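Local coordinates for RNA pseudouridylate synthase domain-containing protein 1 (Homo sapiens, PDB 5VBB), which probably acts as an RNA pseudouridine synthase of the RluA family, binding RNA and isomerising uridine in it to pseudouridine, at residues H209-T217 and V251-D259. Numbering follows the deposited sequence.
Sequences HAFYLRIPT and VQALRATPD
The carbonyl oxygen of Thr257 is gripped end-on by both terminal nitrogens of Arg214. NH1 of Arg214 lies 2.8 Å from Thr257 O, nearly in line with the carbonyl bond. NH2 of Arg214 reaches the same oxygen at 3.0 Å, on a lone pair. NH1 also makes a salt bridge to Asp259 OD1, 2.7 Å away. It meets that oxygen on the anti side, somewhat out of the carboxylate plane, which is turned 54° from the guanidinium. The Arg214 chain bends at chi3 (-57°), which brings its head round to Tyr212. NE and NH2 there hold Tyr212 OH side-on, with NE at 2.9 Å. Glu223 binds the same hydroxyl. The in-plane bonds to Tyr212, Thr257 and Asp259 fix how the guanidinium is turned. A methionine in place of Arg214 would probably leave Asp259 without its charged mate and the Thr257 carbonyl without both donors. OD2 of Asp259 rests against Pro216, 3.4 Å from CB.

Leu254 CB lies over one face of the Tyr212 ring, and Leu254 CD1 comes within 4.0 Å of Tyr212 CG. Val251 CG2 meets the edge of the Phe211 ring, 3.4 Å from CE2. Phe211 and Tyr212 form a classic beta bulge opposite Ala98.

Residues 251-256 run nearly parallel to 209-216, at 16°. Arg214 thus pins the last helix, 247-256, and extended residues 257-259 to an inner strand of the antiparallel pseudouridine synthase sheet, away from the predicted active site. Strands 96-104 and 221-225 flank strand 208-216, and their Ala98 and Cys225 also touch the helix. Helix 80-91 packs against Ile215 and Pro216.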
loop_
_atom_site.group_PDB
_atom_site.type_symbol
_atom_site.label_atom_id
_atom_site.label_comp_id
_atom_site.label_asym_id
_atom_site.label_seq_id
_atom_site.Cartn_x
_atom_site.Cartn_y
_atom_site.Cartn_z
ATOM N N HIS A 209 1.358 -0.955 3.850
ATOM C CA HIS A 209 2.335 -1.817 3.239
ATOM C C HIS A 209 1.747 -2.480 1.999
ATOM O O HIS A 209 0.670 -3.073 2.081
ATOM C CB HIS A 209 2.691 -2.923 4.249
ATOM C CG HIS A 209 3.699 -3.906 3.744
ATOM N ND1 HIS A 209 5.021 -3.537 3.523
ATOM C CD2 HIS A 209 3.548 -5.221 3.420
ATOM C CE1 HIS A 209 5.629 -4.627 3.075
ATOM N NE2 HIS A 209 4.783 -5.669 3.015
ATOM N N ALA A 210 2.432 -2.380 0.876
ATOM C CA ALA A 210 1.986 -3.023 -0.373
ATOM C C ALA A 210 2.408 -4.468 -0.260
ATOM O O ALA A 210 3.577 -4.796 -0.356
ATOM C CB ALA A 210 2.624 -2.331 -1.572
ATOM N N PHE A 211 1.443 -5.330 -0.039
ATOM C CA PHE A 211 1.648 -6.726 0.312
ATOM C C PHE A 211 1.639 -7.679 -0.859
ATOM O O PHE A 211 2.568 -8.457 -1.007
ATOM C CB PHE A 211 0.529 -7.090 1.304
ATOM C CG PHE A 211 0.441 -8.517 1.759
ATOM C CD1 PHE A 211 1.462 -9.082 2.518
ATOM C CD2 PHE A 211 -0.739 -9.223 1.621
ATOM C CE1 PHE A 211 1.297 -10.336 3.114
ATOM C CE2 PHE A 211 -0.863 -10.500 2.126
ATOM C CZ PHE A 211 0.127 -11.029 2.919
ATOM N N TYR A 212 0.622 -7.616 -1.703
ATOM C CA TYR A 212 0.417 -8.538 -2.794
ATOM C C TYR A 212 0.458 -7.773 -4.106
ATOM O O TYR A 212 -0.097 -6.680 -4.201
ATOM C CB TYR A 212 -0.919 -9.266 -2.608
ATOM C CG TYR A 212 -1.215 -10.241 -3.722
ATOM C CD1 TYR A 212 -0.662 -11.519 -3.724
ATOM C CD2 TYR A 212 -2.041 -9.888 -4.783
ATOM C CE1 TYR A 212 -0.843 -12.380 -4.810
ATOM C CE2 TYR A 212 -2.267 -10.755 -5.844
ATOM C CZ TYR A 212 -1.699 -12.011 -5.840
ATOM O OH TYR A 212 -1.979 -12.822 -6.910
ATOM N N LEU A 213 1.158 -8.313 -5.087
ATOM C CA LEU A 213 1.252 -7.677 -6.400
ATOM C C LEU A 213 1.312 -8.761 -7.472
ATOM O O LEU A 213 2.053 -9.713 -7.330
ATOM C CB LEU A 213 2.479 -6.752 -6.451
ATOM C CG LEU A 213 2.862 -6.103 -7.804
ATOM C CD1 LEU A 213 1.848 -5.025 -8.204
ATOM C CD2 LEU A 213 4.291 -5.514 -7.730
ATOM N N ARG A 214 0.465 -8.670 -8.482
ATOM C CA ARG A 214 0.437 -9.622 -9.579
ATOM C C ARG A 214 0.371 -8.828 -10.860
ATOM O O ARG A 214 -0.565 -8.057 -11.019
ATOM C CB ARG A 214 -0.761 -10.549 -9.479
ATOM C CG ARG A 214 -0.689 -11.735 -10.453
ATOM C CD ARG A 214 -2.070 -12.272 -10.809
ATOM N NE ARG A 214 -2.830 -12.667 -9.634
ATOM C CZ ARG A 214 -4.130 -12.958 -9.608
ATOM N NH1 ARG A 214 -4.856 -12.909 -10.720
ATOM N NH2 ARG A 214 -4.711 -13.302 -8.473
ATOM N N ILE A 215 1.372 -9.009 -11.768
ATOM C CA ILE A 215 1.476 -8.293 -13.031
ATOM C C ILE A 215 1.510 -9.405 -14.119
ATOM O O ILE A 215 2.527 -10.064 -14.290
ATOM C CB ILE A 215 2.723 -7.400 -13.047
ATOM C CG1 ILE A 215 2.762 -6.473 -11.777
ATOM C CG2 ILE A 215 2.772 -6.589 -14.354
ATOM C CD1 ILE A 215 4.012 -5.708 -11.581
ATOM N N PRO A 216 0.365 -9.683 -14.757
ATOM C CA PRO A 216 0.293 -10.807 -15.705
ATOM C C PRO A 216 0.818 -10.431 -17.083
ATOM O O PRO A 216 0.048 -10.280 -18.023
ATOM C CB PRO A 216 -1.194 -11.141 -15.697
ATOM C CG PRO A 216 -1.862 -9.807 -15.513
ATOM C CD PRO A 216 -0.957 -9.047 -14.570
ATOM N N THR A 217 2.143 -10.289 -17.209
ATOM C CA THR A 217 2.741 -9.890 -18.494
ATOM C C THR A 217 2.718 -11.044 -19.511
ATOM O O THR A 217 2.575 -12.206 -19.149
ATOM C CB THR A 217 4.186 -9.336 -18.343
ATOM O OG1 THR A 217 5.122 -10.414 -18.193
ATOM C CG2 THR A 217 4.335 -8.340 -17.208
ATOM N N VAL A 251 -4.960 -14.770 1.434
ATOM C CA VAL A 251 -3.917 -14.776 0.388
ATOM C C VAL A 251 -4.205 -15.881 -0.607
ATOM O O VAL A 251 -4.057 -15.663 -1.802
ATOM C CB VAL A 251 -2.485 -14.889 0.981
ATOM C CG1 VAL A 251 -1.439 -15.227 -0.095
ATOM C CG2 VAL A 251 -2.123 -13.606 1.681
ATOM N N GLN A 252 -4.662 -17.051 -0.138
ATOM C CA GLN A 252 -5.095 -18.107 -1.067
ATOM C C GLN A 252 -6.266 -17.619 -1.958
ATOM O O GLN A 252 -6.306 -17.922 -3.140
ATOM C CB GLN A 252 -5.535 -19.383 -0.315
ATOM C CG GLN A 252 -4.435 -20.082 0.467
ATOM C CD GLN A 252 -3.312 -20.477 -0.433
ATOM O OE1 GLN A 252 -3.517 -21.181 -1.423
ATOM N NE2 GLN A 252 -2.133 -19.928 -0.203
ATOM N N ALA A 253 -7.189 -16.814 -1.422
ATOM C CA ALA A 253 -8.284 -16.290 -2.252
ATOM C C ALA A 253 -7.779 -15.245 -3.253
ATOM O O ALA A 253 -8.196 -15.250 -4.415
ATOM C CB ALA A 253 -9.410 -15.711 -1.390
ATOM N N LEU A 254 -6.835 -14.413 -2.837
ATOM C CA LEU A 254 -6.223 -13.423 -3.731
ATOM C C LEU A 254 -5.564 -14.089 -4.901
ATOM O O LEU A 254 -5.811 -13.706 -6.028
ATOM C CB LEU A 254 -5.133 -12.606 -2.997
ATOM C CG LEU A 254 -5.553 -11.337 -2.306
ATOM C CD1 LEU A 254 -4.426 -10.800 -1.490
ATOM C CD2 LEU A 254 -5.962 -10.241 -3.331
ATOM N N ARG A 255 -4.752 -15.108 -4.631
ATOM C CA ARG A 255 -3.977 -15.848 -5.658
ATOM C C ARG A 255 -4.865 -16.497 -6.687
ATOM O O ARG A 255 -4.531 -16.493 -7.884
ATOM C CB ARG A 255 -3.085 -16.913 -4.988
ATOM C CG ARG A 255 -1.948 -16.325 -4.158
ATOM C CD ARG A 255 -1.077 -17.415 -3.509
ATOM N NE ARG A 255 0.297 -16.951 -3.265
ATOM C CZ ARG A 255 1.038 -17.187 -2.178
ATOM N NH1 ARG A 255 2.270 -16.705 -2.092
ATOM N NH2 ARG A 255 0.550 -17.901 -1.166
ATOM N N ALA A 256 -6.029 -17.022 -6.236
ATOM C CA ALA A 256 -7.004 -17.697 -7.112
ATOM C C ALA A 256 -7.939 -16.759 -7.836
ATOM O O ALA A 256 -8.637 -17.216 -8.751
ATOM C CB ALA A 256 -7.831 -18.671 -6.310
ATOM N N THR A 257 -7.962 -15.470 -7.484
ATOM C CA THR A 257 -8.860 -14.536 -8.166
ATOM C C THR A 257 -8.414 -14.274 -9.600
ATOM O O THR A 257 -7.250 -13.996 -9.826
ATOM C CB THR A 257 -8.994 -13.223 -7.391
ATOM O OG1 THR A 257 -9.438 -13.530 -6.063
ATOM C CG2 THR A 257 -10.012 -12.267 -8.024
ATOM N N PRO A 258 -9.318 -14.324 -10.598
ATOM C CA PRO A 258 -8.894 -14.023 -11.976
ATOM C C PRO A 258 -8.314 -12.607 -12.137
ATOM O O PRO A 258 -8.641 -11.705 -11.360
ATOM C CB PRO A 258 -10.200 -14.181 -12.790
ATOM C CG PRO A 258 -11.089 -14.993 -11.944
ATOM C CD PRO A 258 -10.750 -14.686 -10.538
ATOM N N ASP A 259 -7.474 -12.398 -13.156
ATOM C CA ASP A 259 -6.935 -11.049 -13.408
ATOM C C ASP A 259 -8.119 -10.145 -13.786
ATOM O O ASP A 259 -9.060 -10.657 -14.380
ATOM C CB ASP A 259 -5.935 -11.015 -14.566
ATOM C CG ASP A 259 -4.763 -11.955 -14.431
ATOM O OD1 ASP A 259 -4.279 -12.146 -13.297
ATOM O OD2 ASP A 259 -4.300 -12.461 -15.460
#